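Local structure of DivIVA (Staphylococcus aureus, 7O39) at residues E8-E13 against Q32-I37. The protein probably acts as a cytoplasmic coiled-coil scaffold of the cell-division machinery. Numbering follows the deposited sequence.
Sequences EIKNKE and QLSTEI
Ile9 reaches from the short helix 6-11 to the long helix 23-53 and sets its terminal methyl on Ser34, with CD1 3.8 Å from Ser34 CB and 4.0 Å from Ser34 CA. The extended branch makes this approach: CG1 stands beside the backbone N (chi1 -68°), and chi2 of 171° stretches CD1 straight on. Serine suits the receiving site because its side chain is so short that the methyl can come down almost to the helix backbone; Ile9 CA and Ser34 CA are 6.8 Å apart. Ser34 OG also borders the methyl, 4.0 Å from Ile9 CD1. One turn further along the long helix, Ile37, its CG1 likewise beside the backbone N (chi1 -72°), meets the same methyl end to end, CD1 to CD1 at 4.1 Å. This is the N-terminal domain of a DivIVA-family protein, and helix 23-53 enters a predicted coiled coil, consistent with Ile37 packing on Ile37 of the second subunit. From the short helix, Ile9 also packs on Leu33 of that subunit. At the exposed margin the outer end of Lys10 swings in, CE 4.5 Å from Ser34 OG; lysine suits this edge because its methylenes can graze the neighbouring helix while the ammonium group stays at the rim.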
ATOM      1  N   GLU A   8       4.673  -4.764  -9.583  1.00 14.59           N
ATOM      2  CA  GLU A   8       4.987  -3.351  -9.770  1.00 15.49           C
ATOM      3  C   GLU A   8       5.571  -2.753  -8.493  1.00 15.38           C
ATOM      4  O   GLU A   8       6.537  -1.979  -8.539  1.00 18.08           O
ATOM      5  CB  GLU A   8       3.733  -2.579 -10.194  1.00 18.58           C
ATOM      6  CG  GLU A   8       3.363  -2.728 -11.678  1.00 26.62           C
ATOM      7  CD  GLU A   8       1.953  -2.240 -11.993  1.00 34.19           C
ATOM      8  OE1 GLU A   8       1.221  -1.871 -11.049  1.00 36.23           O
ATOM      9  OE2 GLU A   8       1.577  -2.225 -13.187  1.00 39.51           O
ATOM     10  N   ILE A   9       4.986  -3.089  -7.347  1.00 13.59           N
ATOM     11  CA  ILE A   9       5.457  -2.543  -6.080  1.00 14.21           C
ATOM     12  C   ILE A   9       6.856  -3.045  -5.779  1.00 16.17           C
ATOM     13  O   ILE A   9       7.751  -2.272  -5.425  1.00 18.35           O
ATOM     14  CB  ILE A   9       4.476  -2.900  -4.951  1.00 13.40           C
ATOM     15  CG1 ILE A   9       3.159  -2.157  -5.165  1.00 13.83           C
ATOM     16  CG2 ILE A   9       5.093  -2.600  -3.578  1.00 15.33           C
ATOM     17  CD1 ILE A   9       2.050  -2.587  -4.237  1.00 13.82           C
ATOM     18  N   LYS A  10       7.065  -4.352  -5.907  1.00 16.44           N
ATOM     19  CA  LYS A  10       8.342  -4.928  -5.517  1.00 19.08           C
ATOM     20  C   LYS A  10       9.455  -4.561  -6.492  1.00 17.80           C
ATOM     21  O   LYS A  10      10.623  -4.510  -6.095  1.00 20.51           O
ATOM     22  CB  LYS A  10       8.184  -6.440  -5.373  1.00 23.30           C
ATOM     23  CG  LYS A  10       7.206  -6.814  -4.264  1.00 29.35           C
ATOM     24  CD  LYS A  10       7.043  -8.317  -4.107  1.00 35.41           C
ATOM     25  CE  LYS A  10       5.723  -8.658  -3.429  1.00 40.74           C
ATOM     26  NZ  LYS A  10       5.262 -10.033  -3.762  1.00 44.25           N
ATOM     27  N   ASN A  11       9.119  -4.275  -7.747  1.00 16.59           N
ATOM     28  CA  ASN A  11      10.107  -3.958  -8.771  1.00 17.63           C
ATOM     29  C   ASN A  11      10.375  -2.466  -8.906  1.00 16.75           C
ATOM     30  O   ASN A  11      11.242  -2.079  -9.697  1.00 20.60           O
ATOM     31  CB  ASN A  11       9.655  -4.504 -10.127  1.00 18.47           C
ATOM     32  CG  ASN A  11       9.577  -6.008 -10.142  1.00 20.04           C
ATOM     33  OD1 ASN A  11      10.074  -6.671  -9.227  1.00 22.75           O
ATOM     34  ND2 ASN A  11       8.951  -6.563 -11.178  1.00 19.45           N
ATOM     35  N   LYS A  12       9.651  -1.627  -8.175  1.00 15.47           N
ATOM     36  CA  LYS A  12       9.884  -0.192  -8.223  1.00 16.02           C
ATOM     37  C   LYS A  12      11.332   0.092  -7.852  1.00 15.92           C
ATOM     38  O   LYS A  12      11.844  -0.436  -6.862  1.00 18.27           O
ATOM     39  CB  LYS A  12       8.939   0.488  -7.236  1.00 18.62           C
ATOM     40  CG  LYS A  12       9.147   1.964  -7.018  1.00 23.77           C
ATOM     41  CD  LYS A  12       8.578   2.772  -8.140  1.00 28.20           C
ATOM     42  CE  LYS A  12       8.800   4.251  -7.923  1.00 29.78           C
ATOM     43  NZ  LYS A  12       8.365   4.985  -9.134  1.00 33.55           N
ATOM     44  N   GLU A  13      11.995   0.915  -8.653  1.00 16.20           N
ATOM     45  CA  GLU A  13      13.385   1.279  -8.423  1.00 18.53           C
ATOM     46  C   GLU A  13      13.471   2.669  -7.807  1.00 16.02           C
ATOM     47  O   GLU A  13      12.664   3.554  -8.102  1.00 17.82           O
ATOM     48  CB  GLU A  13      14.155   1.265  -9.744  1.00 27.07           C
ATOM     49  CG  GLU A  13      14.158  -0.085 -10.444  1.00 35.89           C
ATOM     50  CD  GLU A  13      15.399  -0.307 -11.291  1.00 47.20           C
ATOM     51  OE1 GLU A  13      16.112   0.677 -11.579  1.00 48.77           O
ATOM     52  OE2 GLU A  13      15.659  -1.468 -11.672  1.00 54.50           O
ATOM     53  N   GLN A  32       4.829  -5.705   2.765  1.00 12.16           N
ATOM     54  CA  GLN A  32       3.677  -5.687   3.665  1.00 12.43           C
ATOM     55  C   GLN A  32       2.535  -4.863   3.086  1.00 11.15           C
ATOM     56  O   GLN A  32       1.361  -5.255   3.191  1.00 11.90           O
ATOM     57  CB  GLN A  32       4.086  -5.150   5.032  1.00 14.44           C
ATOM     58  CG  GLN A  32       5.023  -6.068   5.812  1.00 18.47           C
ATOM     59  CD  GLN A  32       5.333  -5.522   7.187  1.00 23.76           C
ATOM     60  OE1 GLN A  32       5.915  -4.443   7.325  1.00 25.46           O
ATOM     61  NE2 GLN A  32       4.940  -6.261   8.216  1.00 31.41           N
ATOM     62  N   LEU A  33       2.845  -3.711   2.489  1.00 10.65           N
ATOM     63  CA  LEU A  33       1.789  -2.891   1.906  1.00 10.89           C
ATOM     64  C   LEU A  33       1.143  -3.589   0.717  1.00  9.44           C
ATOM     65  O   LEU A  33      -0.083  -3.515   0.540  1.00 11.28           O
ATOM     66  CB  LEU A  33       2.324  -1.518   1.502  1.00 11.22           C
ATOM     67  CG  LEU A  33       2.793  -0.648   2.672  1.00 11.82           C
ATOM     68  CD1 LEU A  33       3.268   0.707   2.169  1.00 15.17           C
ATOM     69  CD2 LEU A  33       1.718  -0.475   3.739  1.00 14.33           C
ATOM     70  N   SER A  34       1.936  -4.284  -0.099  1.00 10.26           N
ATOM     71  CA  SER A  34       1.363  -5.041  -1.210  1.00  9.98           C
ATOM     72  C   SER A  34       0.399  -6.109  -0.708  1.00 10.73           C
ATOM     73  O   SER A  34      -0.691  -6.290  -1.264  1.00 11.76           O
ATOM     74  CB  SER A  34       2.466  -5.669  -2.051  1.00 11.20           C
ATOM     75  OG  SER A  34       1.880  -6.416  -3.100  1.00 12.78           O
ATOM     76  N   THR A  35       0.786  -6.830   0.339  1.00 10.30           N
ATOM     77  CA  THR A  35      -0.104  -7.830   0.915  1.00 11.66           C
ATOM     78  C   THR A  35      -1.415  -7.196   1.370  1.00 11.68           C
ATOM     79  O   THR A  35      -2.493  -7.749   1.130  1.00 12.42           O
ATOM     80  CB  THR A  35       0.615  -8.543   2.062  1.00 14.27           C
ATOM     81  OG1 THR A  35       1.716  -9.274   1.522  1.00 16.58           O
ATOM     82  CG2 THR A  35      -0.305  -9.513   2.794  1.00 15.55           C
ATOM     83  N   GLU A  36      -1.348  -6.034   2.027  1.00 11.26           N
ATOM     84  CA  GLU A  36      -2.562  -5.365   2.478  1.00 11.77           C
ATOM     85  C   GLU A  36      -3.450  -4.999   1.296  1.00 10.65           C
ATOM     86  O   GLU A  36      -4.670  -5.214   1.333  1.00 11.87           O
ATOM     87  CB  GLU A  36      -2.195  -4.108   3.272  1.00 20.00           C
ATOM     88  CG  GLU A  36      -3.376  -3.412   3.932  1.00 21.64           C
ATOM     89  N   ILE A  37      -2.847  -4.462   0.229  1.00  9.99           N
ATOM     90  CA  ILE A  37      -3.592  -4.098  -0.975  1.00 10.19           C
ATOM     91  C   ILE A  37      -4.253  -5.329  -1.584  1.00  9.78           C
ATOM     92  O   ILE A  37      -5.438  -5.308  -1.937  1.00 10.51           O
ATOM     93  CB  ILE A  37      -2.668  -3.376  -1.974  1.00 11.04           C
ATOM     94  CG1 ILE A  37      -2.345  -1.970  -1.441  1.00 11.87           C
ATOM     95  CG2 ILE A  37      -3.289  -3.323  -3.368  1.00 11.86           C
ATOM     96  CD1 ILE A  37      -1.206  -1.263  -2.156  1.00 13.35           C
TER